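Local coordinates for protein endo-pectate lyase (Erwinia chrysanthemi, PDB 3B4N) that probably cleaves polygalacturonate and methylated pectins by calcium-dependent beta-elimination within the chain, leaving oligosaccharides with unsaturated non-reducing ends, at residues K224-N229 with G248-S253; I277-G282 with V308-K313; S233-K238 with R264-T269. One frame throughout, in Å; residues are numbered along the deposited sequence.

Contact 1: K224-N229 with G248-S253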
ATOM      1  N   LYS A 224       1.642 -12.191   1.498  1.00 11.66           N
ATOM      2  CA  LYS A 224       0.881 -11.160   0.806  1.00 10.55           C
ATOM      3  C   LYS A 224       0.735  -9.842   1.551  1.00 10.07           C
ATOM      4  O   LYS A 224       0.769  -9.786   2.778  1.00 11.13           O
ATOM      5  CB  LYS A 224      -0.511 -11.690   0.427  1.00 13.46           C
ATOM      6  CG  LYS A 224      -1.539 -11.717   1.549  1.00 14.51           C
ATOM      7  CD  LYS A 224      -1.154 -12.653   2.687  1.00 15.97           C
ATOM      8  CE  LYS A 224      -2.316 -12.798   3.666  1.00 18.09           C
ATOM      9  NZ  LYS A 224      -1.911 -13.469   4.936  1.00 19.44           N
ATOM     10  N   VAL A 225       0.585  -8.774   0.775  1.00  8.02           N
ATOM     11  CA  VAL A 225       0.372  -7.441   1.318  1.00  8.21           C
ATOM     12  C   VAL A 225      -1.141  -7.257   1.459  1.00  7.90           C
ATOM     13  O   VAL A 225      -1.641  -6.928   2.547  1.00  7.68           O
ATOM     14  CB  VAL A 225       0.941  -6.363   0.374  1.00  7.05           C
ATOM     15  CG1 VAL A 225       0.600  -4.978   0.887  1.00  9.45           C
ATOM     16  CG2 VAL A 225       2.462  -6.520   0.288  1.00  9.30           C
ATOM     17  N   LEU A 226      -1.859  -7.500   0.366  1.00  9.13           N
ATOM     18  CA  LEU A 226      -3.310  -7.359   0.346  1.00  8.03           C
ATOM     19  C   LEU A 226      -3.998  -8.718   0.208  1.00  7.41           C
ATOM     20  O   LEU A 226      -3.765  -9.460  -0.755  1.00  9.79           O
ATOM     21  CB  LEU A 226      -3.726  -6.428  -0.811  1.00  7.98           C
ATOM     22  CG  LEU A 226      -3.012  -5.067  -0.840  1.00  7.99           C
ATOM     23  CD1 LEU A 226      -3.364  -4.305  -2.122  1.00  7.38           C
ATOM     24  CD2 LEU A 226      -3.390  -4.255   0.383  1.00  8.05           C
ATOM     25  N   GLN A 227      -4.830  -9.047   1.196  1.00  9.41           N
ATOM     26  CA  GLN A 227      -5.583 -10.299   1.201  1.00  8.38           C
ATOM     27  C   GLN A 227      -7.009  -9.960   0.775  1.00  9.12           C
ATOM     28  O   GLN A 227      -7.565  -8.958   1.213  1.00 11.84           O
ATOM     29  CB  GLN A 227      -5.573 -10.905   2.607  1.00 11.44           C
ATOM     30  CG  GLN A 227      -6.376 -12.195   2.765  1.00 12.32           C
ATOM     31  CD  GLN A 227      -5.839 -13.342   1.929  1.00 14.96           C
ATOM     32  OE1 GLN A 227      -4.664 -13.371   1.560  1.00 16.42           O
ATOM     33  NE2 GLN A 227      -6.702 -14.310   1.642  1.00 17.81           N
ATOM     34  N   HIS A 228      -7.599 -10.788  -0.071  1.00  9.24           N
ATOM     35  CA  HIS A 228      -8.937 -10.504  -0.587  1.00  7.97           C
ATOM     36  C   HIS A 228      -9.808 -11.747  -0.434  1.00  9.07           C
ATOM     37  O   HIS A 228      -9.581 -12.768  -1.104  1.00  9.37           O
ATOM     38  CB  HIS A 228      -8.769 -10.073  -2.052  1.00  8.77           C
ATOM     39  CG  HIS A 228      -9.986  -9.472  -2.677  1.00  7.61           C
ATOM     40  ND1 HIS A 228      -9.896  -8.591  -3.735  1.00  8.27           N
ATOM     41  CD2 HIS A 228     -11.309  -9.687  -2.475  1.00  9.53           C
ATOM     42  CE1 HIS A 228     -11.113  -8.295  -4.160  1.00  8.95           C
ATOM     43  NE2 HIS A 228     -11.987  -8.946  -3.412  1.00 10.92           N
ATOM     44  N   ASN A 229     -10.792 -11.644   0.460  1.00  9.65           N
ATOM     45  CA  ASN A 229     -11.693 -12.753   0.795  1.00  9.46           C
ATOM     46  C   ASN A 229     -13.126 -12.635   0.300  1.00 10.02           C
ATOM     47  O   ASN A 229     -13.766 -13.646   0.008  1.00 10.56           O
ATOM     48  CB  ASN A 229     -11.767 -12.928   2.315  1.00 11.04           C
ATOM     49  CG  ASN A 229     -10.415 -13.151   2.955  1.00 11.97           C
ATOM     50  OD1 ASN A 229     -10.146 -12.639   4.043  1.00 14.41           O
ATOM     51  ND2 ASN A 229      -9.564 -13.923   2.300  1.00  9.61           N
ATOM     52  N   GLY A 248       6.278 -10.944  -0.422  1.00 10.93           N
ATOM     53  CA  GLY A 248       5.834 -12.182  -1.037  1.00 10.39           C
ATOM     54  C   GLY A 248       5.067 -11.811  -2.296  1.00 11.57           C
ATOM     55  O   GLY A 248       5.494 -12.113  -3.409  1.00 12.11           O
ATOM     56  N   LYS A 249       3.919 -11.165  -2.124  1.00 12.09           N
ATOM     57  CA  LYS A 249       3.129 -10.717  -3.264  1.00 12.30           C
ATOM     58  C   LYS A 249       2.274  -9.531  -2.863  1.00 10.98           C
ATOM     59  O   LYS A 249       2.018  -9.309  -1.681  1.00 11.30           O
ATOM     60  CB  LYS A 249       2.259 -11.847  -3.828  1.00 15.53           C
ATOM     61  CG  LYS A 249       1.307 -12.479  -2.860  1.00 17.89           C
ATOM     62  CD  LYS A 249       0.383 -13.483  -3.577  1.00 21.00           C
ATOM     63  CE  LYS A 249       1.144 -14.661  -4.184  1.00 22.05           C
ATOM     64  NZ  LYS A 249       1.775 -15.546  -3.158  1.00 24.67           N
ATOM     65  N   LEU A 250       1.851  -8.750  -3.848  1.00  8.99           N
ATOM     66  CA  LEU A 250       1.032  -7.581  -3.572  1.00  8.93           C
ATOM     67  C   LEU A 250      -0.404  -7.940  -3.230  1.00  8.48           C
ATOM     68  O   LEU A 250      -0.957  -7.428  -2.258  1.00  8.21           O
ATOM     69  CB  LEU A 250       1.038  -6.642  -4.781  1.00  9.39           C
ATOM     70  CG  LEU A 250       0.077  -5.445  -4.745  1.00  9.22           C
ATOM     71  CD1 LEU A 250       0.408  -4.514  -3.578  1.00 10.31           C
ATOM     72  CD2 LEU A 250       0.164  -4.710  -6.073  1.00 11.20           C
ATOM     73  N   TRP A 251      -1.000  -8.837  -4.008  1.00  8.10           N
ATOM     74  CA  TRP A 251      -2.404  -9.187  -3.807  1.00  7.56           C
ATOM     75  C   TRP A 251      -2.677 -10.634  -4.126  1.00  9.30           C
ATOM     76  O   TRP A 251      -2.152 -11.180  -5.101  1.00  9.66           O
ATOM     77  CB  TRP A 251      -3.261  -8.296  -4.715  1.00  7.61           C
ATOM     78  CG  TRP A 251      -4.726  -8.622  -4.791  1.00  7.77           C
ATOM     79  CD1 TRP A 251      -5.734  -8.075  -4.037  1.00  8.42           C
ATOM     80  CD2 TRP A 251      -5.362  -9.463  -5.759  1.00  8.16           C
ATOM     81  NE1 TRP A 251      -6.958  -8.517  -4.493  1.00  8.86           N
ATOM     82  CE2 TRP A 251      -6.757  -9.367  -5.549  1.00  8.56           C
ATOM     83  CE3 TRP A 251      -4.886 -10.283  -6.790  1.00  8.48           C
ATOM     84  CZ2 TRP A 251      -7.683 -10.062  -6.336  1.00  9.21           C
ATOM     85  CZ3 TRP A 251      -5.809 -10.974  -7.572  1.00  8.73           C
ATOM     86  CH2 TRP A 251      -7.191 -10.858  -7.339  1.00  9.33           C
ATOM     87  N   ARG A 252      -3.499 -11.255  -3.291  1.00  9.61           N
ATOM     88  CA  ARG A 252      -3.886 -12.636  -3.507  1.00 10.57           C
ATOM     89  C   ARG A 252      -5.376 -12.829  -3.279  1.00 11.63           C
ATOM     90  O   ARG A 252      -5.918 -12.455  -2.233  1.00 13.17           O
ATOM     91  CB  ARG A 252      -3.122 -13.570  -2.567  1.00 11.55           C
ATOM     92  CG  ARG A 252      -3.410 -15.063  -2.782  1.00 12.22           C
ATOM     93  CD  ARG A 252      -3.064 -15.519  -4.206  1.00 12.41           C
ATOM     94  NE  ARG A 252      -2.915 -16.976  -4.305  1.00 14.36           N
ATOM     95  CZ  ARG A 252      -3.798 -17.801  -4.862  1.00 13.59           C
ATOM     96  NH1 ARG A 252      -3.556 -19.111  -4.899  1.00 14.85           N
ATOM     97  NH2 ARG A 252      -4.917 -17.329  -5.393  1.00 11.84           N
ATOM     98  N   SER A 253      -6.042 -13.377  -4.284  1.00 11.45           N
ATOM     99  CA  SER A 253      -7.447 -13.727  -4.149  1.00 11.72           C
ATOM    100  C   SER A 253      -7.323 -15.002  -3.315  1.00 12.19           C
ATOM    101  O   SER A 253      -6.591 -15.911  -3.690  1.00 13.33           O
ATOM    102  CB  SER A 253      -8.040 -14.068  -5.508  1.00 12.89           C
ATOM    103  OG  SER A 253      -9.323 -14.648  -5.352  1.00 11.23           O
TER

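Contact 2: I277-G282 with V308-K313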
ATOM      1  N   ILE A 277      10.282  -8.800  -4.633  1.00 12.74           N
ATOM      2  CA  ILE A 277       8.968  -9.387  -4.427  1.00 12.30           C
ATOM      3  C   ILE A 277       8.919 -10.691  -5.211  1.00 13.25           C
ATOM      4  O   ILE A 277       9.525 -10.804  -6.272  1.00 14.13           O
ATOM      5  CB  ILE A 277       7.868  -8.398  -4.887  1.00 10.81           C
ATOM      6  CG1 ILE A 277       6.502  -8.875  -4.395  1.00 12.05           C
ATOM      7  CG2 ILE A 277       7.903  -8.225  -6.396  1.00 12.36           C
ATOM      8  CD1 ILE A 277       5.477  -7.772  -4.342  1.00 11.15           C
ATOM      9  N   ASP A 278       8.221 -11.690  -4.681  1.00 13.11           N
ATOM     10  CA  ASP A 278       8.152 -12.970  -5.372  1.00 13.41           C
ATOM     11  C   ASP A 278       7.246 -12.957  -6.598  1.00 12.14           C
ATOM     12  O   ASP A 278       7.570 -13.574  -7.613  1.00 13.73           O
ATOM     13  CB  ASP A 278       7.731 -14.073  -4.400  1.00 14.64           C
ATOM     14  CG  ASP A 278       8.744 -14.282  -3.291  1.00 16.97           C
ATOM     15  OD1 ASP A 278       9.958 -14.269  -3.578  1.00 20.77           O
ATOM     16  OD2 ASP A 278       8.333 -14.468  -2.129  1.00 20.57           O
ATOM     17  N   SER A 279       6.115 -12.261  -6.497  1.00 10.57           N
ATOM     18  CA  SER A 279       5.160 -12.124  -7.593  1.00 11.36           C
ATOM     19  C   SER A 279       4.238 -10.973  -7.232  1.00 10.56           C
ATOM     20  O   SER A 279       4.231 -10.520  -6.090  1.00 10.51           O
ATOM     21  CB  SER A 279       4.348 -13.407  -7.803  1.00 12.68           C
ATOM     22  OG  SER A 279       3.608 -13.746  -6.650  1.00 14.70           O
ATOM     23  N   ILE A 280       3.460 -10.493  -8.191  1.00 10.15           N
ATOM     24  CA  ILE A 280       2.578  -9.375  -7.912  1.00  9.56           C
ATOM     25  C   ILE A 280       1.151  -9.782  -7.538  1.00  9.64           C
ATOM     26  O   ILE A 280       0.684  -9.460  -6.443  1.00  9.49           O
ATOM     27  CB  ILE A 280       2.549  -8.394  -9.117  1.00  9.64           C
ATOM     28  CG1 ILE A 280       3.961  -7.865  -9.389  1.00 10.05           C
ATOM     29  CG2 ILE A 280       1.607  -7.232  -8.832  1.00 10.93           C
ATOM     30  CD1 ILE A 280       4.561  -7.068  -8.244  1.00 11.60           C
ATOM     31  N   ALA A 281       0.482 -10.518  -8.420  1.00  9.40           N
ATOM     32  CA  ALA A 281      -0.905 -10.907  -8.199  1.00  9.02           C
ATOM     33  C   ALA A 281      -1.181 -12.370  -8.474  1.00 10.21           C
ATOM     34  O   ALA A 281      -0.588 -12.963  -9.370  1.00 11.32           O
ATOM     35  CB  ALA A 281      -1.803 -10.062  -9.082  1.00 10.37           C
ATOM     36  N   GLY A 282      -2.107 -12.928  -7.700  1.00  9.09           N
ATOM     37  CA  GLY A 282      -2.511 -14.313  -7.867  1.00  9.97           C
ATOM     38  C   GLY A 282      -4.024 -14.389  -7.994  1.00  9.64           C
ATOM     39  O   GLY A 282      -4.751 -14.085  -7.041  1.00 10.64           O
ATOM     40  N   VAL A 308       4.484 -11.196 -12.813  1.00 11.85           N
ATOM     41  CA  VAL A 308       3.492 -10.220 -12.375  1.00 11.66           C
ATOM     42  C   VAL A 308       2.163 -10.888 -12.033  1.00 12.03           C
ATOM     43  O   VAL A 308       1.848 -11.062 -10.855  1.00 13.94           O
ATOM     44  CB  VAL A 308       3.346  -9.112 -13.447  1.00 10.78           C
ATOM     45  CG1 VAL A 308       2.284  -8.101 -13.045  1.00 11.01           C
ATOM     46  CG2 VAL A 308       4.697  -8.411 -13.611  1.00 13.28           C
ATOM     47  N   CYS A 309       1.401 -11.296 -13.035  1.00 12.46           N
ATOM     48  CA  CYS A 309       0.116 -11.942 -12.769  1.00 11.42           C
ATOM     49  C   CYS A 309       0.231 -13.441 -12.966  1.00 12.00           C
ATOM     50  O   CYS A 309       0.674 -13.903 -14.013  1.00 11.38           O
ATOM     51  CB  CYS A 309      -0.952 -11.382 -13.705  1.00 12.54           C
ATOM     52  SG  CYS A 309      -2.674 -11.897 -13.382  1.00 14.56           S
ATOM     53  N   GLU A 310      -0.154 -14.203 -11.952  1.00 10.59           N
ATOM     54  CA  GLU A 310      -0.104 -15.655 -12.046  1.00 11.70           C
ATOM     55  C   GLU A 310      -1.500 -16.211 -11.856  1.00 11.26           C
ATOM     56  O   GLU A 310      -2.268 -15.722 -11.020  1.00 10.60           O
ATOM     57  CB  GLU A 310       0.838 -16.241 -10.990  1.00 11.95           C
ATOM     58  CG  GLU A 310       2.292 -15.810 -11.172  1.00 14.91           C
ATOM     59  CD  GLU A 310       3.220 -16.412 -10.144  1.00 16.53           C
ATOM     60  OE1 GLU A 310       2.882 -16.391  -8.945  1.00 18.20           O
ATOM     61  OE2 GLU A 310       4.299 -16.905 -10.539  1.00 19.05           O
ATOM     62  N   GLU A 311      -1.830 -17.222 -12.654  1.00 11.20           N
ATOM     63  CA  GLU A 311      -3.136 -17.873 -12.583  1.00 10.66           C
ATOM     64  C   GLU A 311      -3.046 -19.141 -11.751  1.00 10.40           C
ATOM     65  O   GLU A 311      -2.061 -19.881 -11.832  1.00 11.17           O
ATOM     66  CB  GLU A 311      -3.647 -18.189 -13.991  1.00 11.00           C
ATOM     67  CG  GLU A 311      -4.078 -16.929 -14.731  1.00 12.40           C
ATOM     68  CD  GLU A 311      -4.570 -17.164 -16.144  1.00 14.11           C
ATOM     69  OE1 GLU A 311      -5.034 -16.183 -16.762  1.00 14.22           O
ATOM     70  OE2 GLU A 311      -4.496 -18.305 -16.649  1.00 14.79           O
ATOM     71  N   PHE A 312      -4.074 -19.354 -10.930  1.00  9.51           N
ATOM     72  CA  PHE A 312      -4.173 -20.507 -10.034  1.00 10.17           C
ATOM     73  C   PHE A 312      -5.566 -21.092 -10.108  1.00 10.16           C
ATOM     74  O   PHE A 312      -6.477 -20.498 -10.682  1.00 10.13           O
ATOM     75  CB  PHE A 312      -4.007 -20.077  -8.576  1.00  9.81           C
ATOM     76  CG  PHE A 312      -2.662 -19.539  -8.229  1.00 10.25           C
ATOM     77  CD1 PHE A 312      -1.708 -20.355  -7.633  1.00 11.65           C
ATOM     78  CD2 PHE A 312      -2.361 -18.198  -8.450  1.00 10.83           C
ATOM     79  CE1 PHE A 312      -0.473 -19.852  -7.255  1.00 10.76           C
ATOM     80  CE2 PHE A 312      -1.129 -17.679  -8.078  1.00 11.51           C
ATOM     81  CZ  PHE A 312      -0.179 -18.504  -7.478  1.00 11.83           C
ATOM     82  N   LYS A 313      -5.717 -22.258  -9.486  1.00 12.23           N
ATOM     83  CA  LYS A 313      -7.015 -22.897  -9.371  1.00 12.66           C
ATOM     84  C   LYS A 313      -7.337 -22.741  -7.891  1.00 13.19           C
ATOM     85  O   LYS A 313      -6.564 -23.180  -7.042  1.00 13.22           O
ATOM     86  CB  LYS A 313      -6.954 -24.390  -9.701  1.00 13.88           C
ATOM     87  CG  LYS A 313      -8.332 -25.060  -9.651  1.00 16.84           C
ATOM     88  CD  LYS A 313      -8.237 -26.583  -9.719  1.00 19.41           C
ATOM     89  CE  LYS A 313      -7.697 -27.156  -8.424  1.00 21.50           C
ATOM     90  NZ  LYS A 313      -7.660 -28.652  -8.445  1.00 24.42           N
TER
HETATM   91  O   HOH W   1       1.179 -14.649  -7.791  1.00 18.88           O

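Contact 3: S233-K238 with R264-T269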
ATOM      1  N   SER A 233     -16.244  -8.396  -5.525  1.00 10.90           N
ATOM      2  CA  SER A 233     -15.590  -7.251  -4.913  1.00 10.51           C
ATOM      3  C   SER A 233     -14.260  -6.917  -5.561  1.00  9.98           C
ATOM      4  O   SER A 233     -13.644  -7.757  -6.218  1.00  9.94           O
ATOM      5  CB  SER A 233     -15.376  -7.545  -3.436  1.00 10.75           C
ATOM      6  OG  SER A 233     -14.735  -8.796  -3.289  1.00  9.80           O
ATOM      7  N   THR A 234     -13.792  -5.702  -5.304  1.00  9.50           N
ATOM      8  CA  THR A 234     -12.577  -5.202  -5.922  1.00  9.43           C
ATOM      9  C   THR A 234     -11.599  -4.557  -4.961  1.00  8.54           C
ATOM     10  O   THR A 234     -12.009  -3.862  -4.033  1.00  8.60           O
ATOM     11  CB  THR A 234     -12.940  -4.108  -6.954  1.00  8.97           C
ATOM     12  OG1 THR A 234     -13.989  -4.594  -7.803  1.00 11.23           O
ATOM     13  CG2 THR A 234     -11.733  -3.711  -7.803  1.00 11.30           C
ATOM     14  N   THR A 235     -10.310  -4.802  -5.189  1.00  8.13           N
ATOM     15  CA  THR A 235      -9.252  -4.143  -4.434  1.00  7.94           C
ATOM     16  C   THR A 235      -8.592  -3.228  -5.467  1.00  7.64           C
ATOM     17  O   THR A 235      -8.207  -3.676  -6.552  1.00  8.64           O
ATOM     18  CB  THR A 235      -8.224  -5.129  -3.866  1.00  7.73           C
ATOM     19  OG1 THR A 235      -8.864  -5.949  -2.878  1.00  8.21           O
ATOM     20  CG2 THR A 235      -7.067  -4.371  -3.203  1.00  7.87           C
ATOM     21  N   VAL A 236      -8.499  -1.942  -5.132  1.00  9.12           N
ATOM     22  CA  VAL A 236      -7.930  -0.925  -6.016  1.00  8.61           C
ATOM     23  C   VAL A 236      -6.640  -0.386  -5.404  1.00  8.63           C
ATOM     24  O   VAL A 236      -6.594  -0.108  -4.209  1.00  8.82           O
ATOM     25  CB  VAL A 236      -8.936   0.238  -6.201  1.00  9.87           C
ATOM     26  CG1 VAL A 236      -8.371   1.294  -7.157  1.00  8.77           C
ATOM     27  CG2 VAL A 236     -10.260  -0.302  -6.724  1.00 10.66           C
ATOM     28  N   VAL A 237      -5.599  -0.251  -6.226  1.00  7.63           N
ATOM     29  CA  VAL A 237      -4.310   0.258  -5.766  1.00  8.37           C
ATOM     30  C   VAL A 237      -3.877   1.412  -6.659  1.00  7.54           C
ATOM     31  O   VAL A 237      -3.648   1.228  -7.859  1.00  8.12           O
ATOM     32  CB  VAL A 237      -3.225  -0.842  -5.809  1.00  8.28           C
ATOM     33  CG1 VAL A 237      -1.882  -0.271  -5.324  1.00 10.43           C
ATOM     34  CG2 VAL A 237      -3.649  -2.034  -4.945  1.00  9.35           C
ATOM     35  N   LYS A 238      -3.772   2.600  -6.071  1.00  7.44           N
ATOM     36  CA  LYS A 238      -3.379   3.791  -6.813  1.00  7.96           C
ATOM     37  C   LYS A 238      -2.573   4.746  -5.944  1.00  9.29           C
ATOM     38  O   LYS A 238      -2.214   4.415  -4.818  1.00  8.75           O
ATOM     39  CB  LYS A 238      -4.620   4.492  -7.380  1.00 10.25           C
ATOM     40  CG  LYS A 238      -5.638   4.966  -6.357  1.00 11.38           C
ATOM     41  CD  LYS A 238      -6.880   5.445  -7.095  1.00 16.00           C
ATOM     42  CE  LYS A 238      -7.998   5.844  -6.174  1.00 16.86           C
ATOM     43  NZ  LYS A 238      -9.082   6.481  -6.993  1.00 19.22           N
ATOM     44  N   ARG A 264     -13.170 -12.278  -7.774  1.00  9.41           N
ATOM     45  CA  ARG A 264     -12.485 -11.248  -6.996  1.00  9.44           C
ATOM     46  C   ARG A 264     -11.671 -10.445  -8.003  1.00  9.99           C
ATOM     47  O   ARG A 264     -11.048 -11.007  -8.908  1.00 10.51           O
ATOM     48  CB  ARG A 264     -11.580 -11.868  -5.940  1.00  8.26           C
ATOM     49  CG  ARG A 264     -12.354 -12.698  -4.939  1.00  9.73           C
ATOM     50  CD  ARG A 264     -11.494 -13.079  -3.765  1.00 10.04           C
ATOM     51  NE  ARG A 264     -12.235 -13.856  -2.776  1.00  9.90           N
ATOM     52  CZ  ARG A 264     -12.027 -15.147  -2.531  1.00 10.36           C
ATOM     53  NH1 ARG A 264     -11.108 -15.823  -3.209  1.00 10.60           N
ATOM     54  NH2 ARG A 264     -12.711 -15.756  -1.576  1.00 12.38           N
ATOM     55  N   PHE A 265     -11.678  -9.127  -7.849  1.00  8.42           N
ATOM     56  CA  PHE A 265     -10.983  -8.273  -8.786  1.00  7.91           C
ATOM     57  C   PHE A 265      -9.903  -7.417  -8.181  1.00  6.85           C
ATOM     58  O   PHE A 265     -10.013  -6.967  -7.043  1.00  7.92           O
ATOM     59  CB  PHE A 265     -11.976  -7.350  -9.492  1.00  8.52           C
ATOM     60  CG  PHE A 265     -13.099  -8.072 -10.161  1.00  9.99           C
ATOM     61  CD1 PHE A 265     -14.362  -8.102  -9.583  1.00 12.17           C
ATOM     62  CD2 PHE A 265     -12.896  -8.714 -11.377  1.00 10.58           C
ATOM     63  CE1 PHE A 265     -15.417  -8.765 -10.213  1.00 12.61           C
ATOM     64  CE2 PHE A 265     -13.941  -9.376 -12.012  1.00 11.27           C
ATOM     65  CZ  PHE A 265     -15.201  -9.400 -11.429  1.00 12.98           C
ATOM     66  N   LEU A 266      -8.853  -7.207  -8.957  1.00  7.71           N
ATOM     67  CA  LEU A 266      -7.768  -6.331  -8.552  1.00  7.55           C
ATOM     68  C   LEU A 266      -7.612  -5.292  -9.659  1.00  8.62           C
ATOM     69  O   LEU A 266      -7.589  -5.634 -10.845  1.00 11.17           O
ATOM     70  CB  LEU A 266      -6.453  -7.096  -8.394  1.00  9.14           C
ATOM     71  CG  LEU A 266      -5.221  -6.192  -8.227  1.00  9.62           C
ATOM     72  CD1 LEU A 266      -5.281  -5.487  -6.871  1.00 10.89           C
ATOM     73  CD2 LEU A 266      -3.946  -7.015  -8.354  1.00  9.71           C
ATOM     74  N   THR A 267      -7.531  -4.027  -9.270  1.00  8.29           N
ATOM     75  CA  THR A 267      -7.318  -2.938 -10.219  1.00  9.83           C
ATOM     76  C   THR A 267      -6.120  -2.146  -9.720  1.00  9.30           C
ATOM     77  O   THR A 267      -6.217  -1.459  -8.707  1.00  9.88           O
ATOM     78  CB  THR A 267      -8.514  -1.975 -10.283  1.00 12.26           C
ATOM     79  OG1 THR A 267      -9.684  -2.693 -10.683  1.00 14.77           O
ATOM     80  CG2 THR A 267      -8.246  -0.855 -11.295  1.00 13.32           C
ATOM     81  N   VAL A 268      -4.990  -2.273 -10.407  1.00  9.12           N
ATOM     82  CA  VAL A 268      -3.794  -1.521 -10.055  1.00  8.93           C
ATOM     83  C   VAL A 268      -3.564  -0.473 -11.139  1.00  8.75           C
ATOM     84  O   VAL A 268      -3.477  -0.809 -12.324  1.00  9.93           O
ATOM     85  CB  VAL A 268      -2.531  -2.418  -9.982  1.00  8.97           C
ATOM     86  CG1 VAL A 268      -1.291  -1.555  -9.711  1.00  9.98           C
ATOM     87  CG2 VAL A 268      -2.683  -3.451  -8.888  1.00 10.24           C
ATOM     88  N   THR A 269      -3.460   0.791 -10.741  1.00  8.99           N
ATOM     89  CA  THR A 269      -3.207   1.857 -11.707  1.00  9.34           C
ATOM     90  C   THR A 269      -1.885   2.575 -11.443  1.00  9.46           C
ATOM     91  O   THR A 269      -1.360   3.237 -12.328  1.00 10.01           O
ATOM     92  CB  THR A 269      -4.317   2.918 -11.713  1.00 10.61           C
ATOM     93  OG1 THR A 269      -4.354   3.568 -10.439  1.00 12.41           O
ATOM     94  CG2 THR A 269      -5.675   2.285 -12.010  1.00 12.58           C
TER

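Contact 1: K224-N229 with G248-S253
Trp251 brings the N-H rim of its indole against the imidazole of His228, NE1 lying 3.0 Å from His228 ND1 in a hydrogen bond with the indole as donor. Each of these two atoms sits close to the plane of the other ring, yet the planes are turned 79° apart, so the pair meets rim to rim and is not a stack. Both side chains lie on the inner face, and CG anti to N in each (chi1 -168° in His228, 172° in Trp251) turns the rings so that NE1 meets ND1. On the far side of the imidazole, NE2 bonds to Ser233 OG, so both ring nitrogens are held and the rotation of the ring is fixed. Leu226 shares this inner face: its CB lies 4.1 Å from Trp251 CD1, and its CD1 runs beside Leu250 CD1 at 4.0 Å. Lys224 and Lys249 point to the outer face, where CB of Lys224 packs on CG of Lys249 at 3.8 Å; the amine of Lys224 continues to Asp195, a zinc ligand. Between the strands, Leu226 is held through both its own N-H and its own C=O: N donates to Leu250 O (2.8 Å), and O receives Arg252 N (3.1 Å). Val225 N to Lys249 O and His228 N to Arg252 O complete the backbone ladder. The chain turns a corner at Val225 and Leu226, and the next coil does so at Gly248 and Leu250. Parallel strands in register, with like positions stacked and corners repeated in successive coils, are the hallmark of the right-handed parallel beta-helix of pectate lyases.

Contact 2: I277-G282 with V308-K313
With chi1 at 60°, Ser279 OG is tucked between its backbone N and carbonyl carbon, while Glu310 sends CG away from its carbonyl carbon (chi1 -63°) and then runs extended; the two side chains thereby converge on one water. That water lies 2.8 Å from Ser279 OG, donates to Glu310 OE1 at 2.7 Å, and makes a weak bond to Ala281 O. It thus bridges groups that approach without bonding directly, since the nearest side-chain atoms are Ser279 CB and Glu310 OE1 at 3.5 Å. The rim of the Phe312 ring faces the same water, and its CE2 comes to 3.6 Å from CA of Gly282, where the bare backbone lets the ring in close. On the interior side, Ile280 and Val308 lie alongside each other and point the same way, with Ile280 CB 3.9 Å from Val308 CG1. Few backbone bonds join the segments, but two are straight: Ala281 N to Val308 O (2.8 Å, 171° at the hydrogen) and Glu310 N to Ala281 O (2.9 Å). Val308 O also takes a weak second bond from Ile280 N, so one carbonyl receives two successive N-H groups at the corner around Ile280. Ala281 pairs with Cys309 and Gly282 with Glu310 in parallel, as in adjacent coils of the right-handed parallel beta-helix. Beyond the contact, Cys309 is tied by a disulfide to Cys334, and Phe312 makes a cation-pi contact with Arg252. Strand 276-284 lies between parallel strands 246-253 and 309-313, and the latter is followed in the sheet by the antiparallel strand 323-327.

Contact 3: S233-K238 with R264-T269
Phe265 N donates to Ser233 O at 2.9 Å, the first of five backbone bonds that alternate in direction between strands 233-238 and 264-268. Thr235 N to Phe265 O, Thr267 N to Thr235 O, Val237 N to Thr267 O and Thr269 N to Val237 O follow, the last nearly straight at 173°. Weaker CA-H...O contacts fill in between them, such as Val236 CA to Thr267 O at 3.2 Å, so four of the five carbonyls, all but that of Ser233, meet an N-H and a CA-H. The strands run parallel, 17° apart in direction. Apolar contacts belong to the inner face. Val237 touches two neighbours, its CB 4.1 Å from Val268 CG2 and its CG2 4.3 Å from Leu266 CD1, while Leu266 CD1 also rests 3.5 Å from Thr235 O. Leu266 continues inward onto Trp251 and Ala281. The outer face is mixed: Thr234 has OG1 beside its backbone N (chi1 -49°), which leaves CG2 anti to that N and puts the methyl 3.7 Å from Thr267 OG1, with its own OG1 3.8 Å from Phe265 CB. At the end of the pair Thr269 OG1 comes to 3.2 Å from Lys238 CB. Polar ends on the inner face look beyond the pair, Thr235 OG1 to Asn199, Ser233 OG to His228, and the guanidinium of Arg264 to Asn229 O and other acceptors. The chemistry therefore divides: the backbone ladder holds the strands together, aliphatic groups fill the interior, and buried hydroxyls and a buried guanidinium find partners on neighbouring strands and turns of the beta-helix.

In the fold
From the N-terminal side, strand 224-228 comes first and 233-238 follows it. Contact 1 closes a loop when the chain returns at 248-253, one coil later; contact 3 closes when it reaches 264-269. Their segments alternate, so the two loops cross, as expected when successive coils stack on different faces of a beta-helix. Contact 2 opens afterwards, at 277-282, and closes at 308-313. Contacts 1 and 2 extend one sheet, joined through neighbouring strands 246-253 and 276-284, whereas contact 3 lies on another face. Bonds from His228 and Asn229 to the start of each contact 3 strand join contacts 1 and 3; Ala281 packs on Leu266 between contacts 2 and 3.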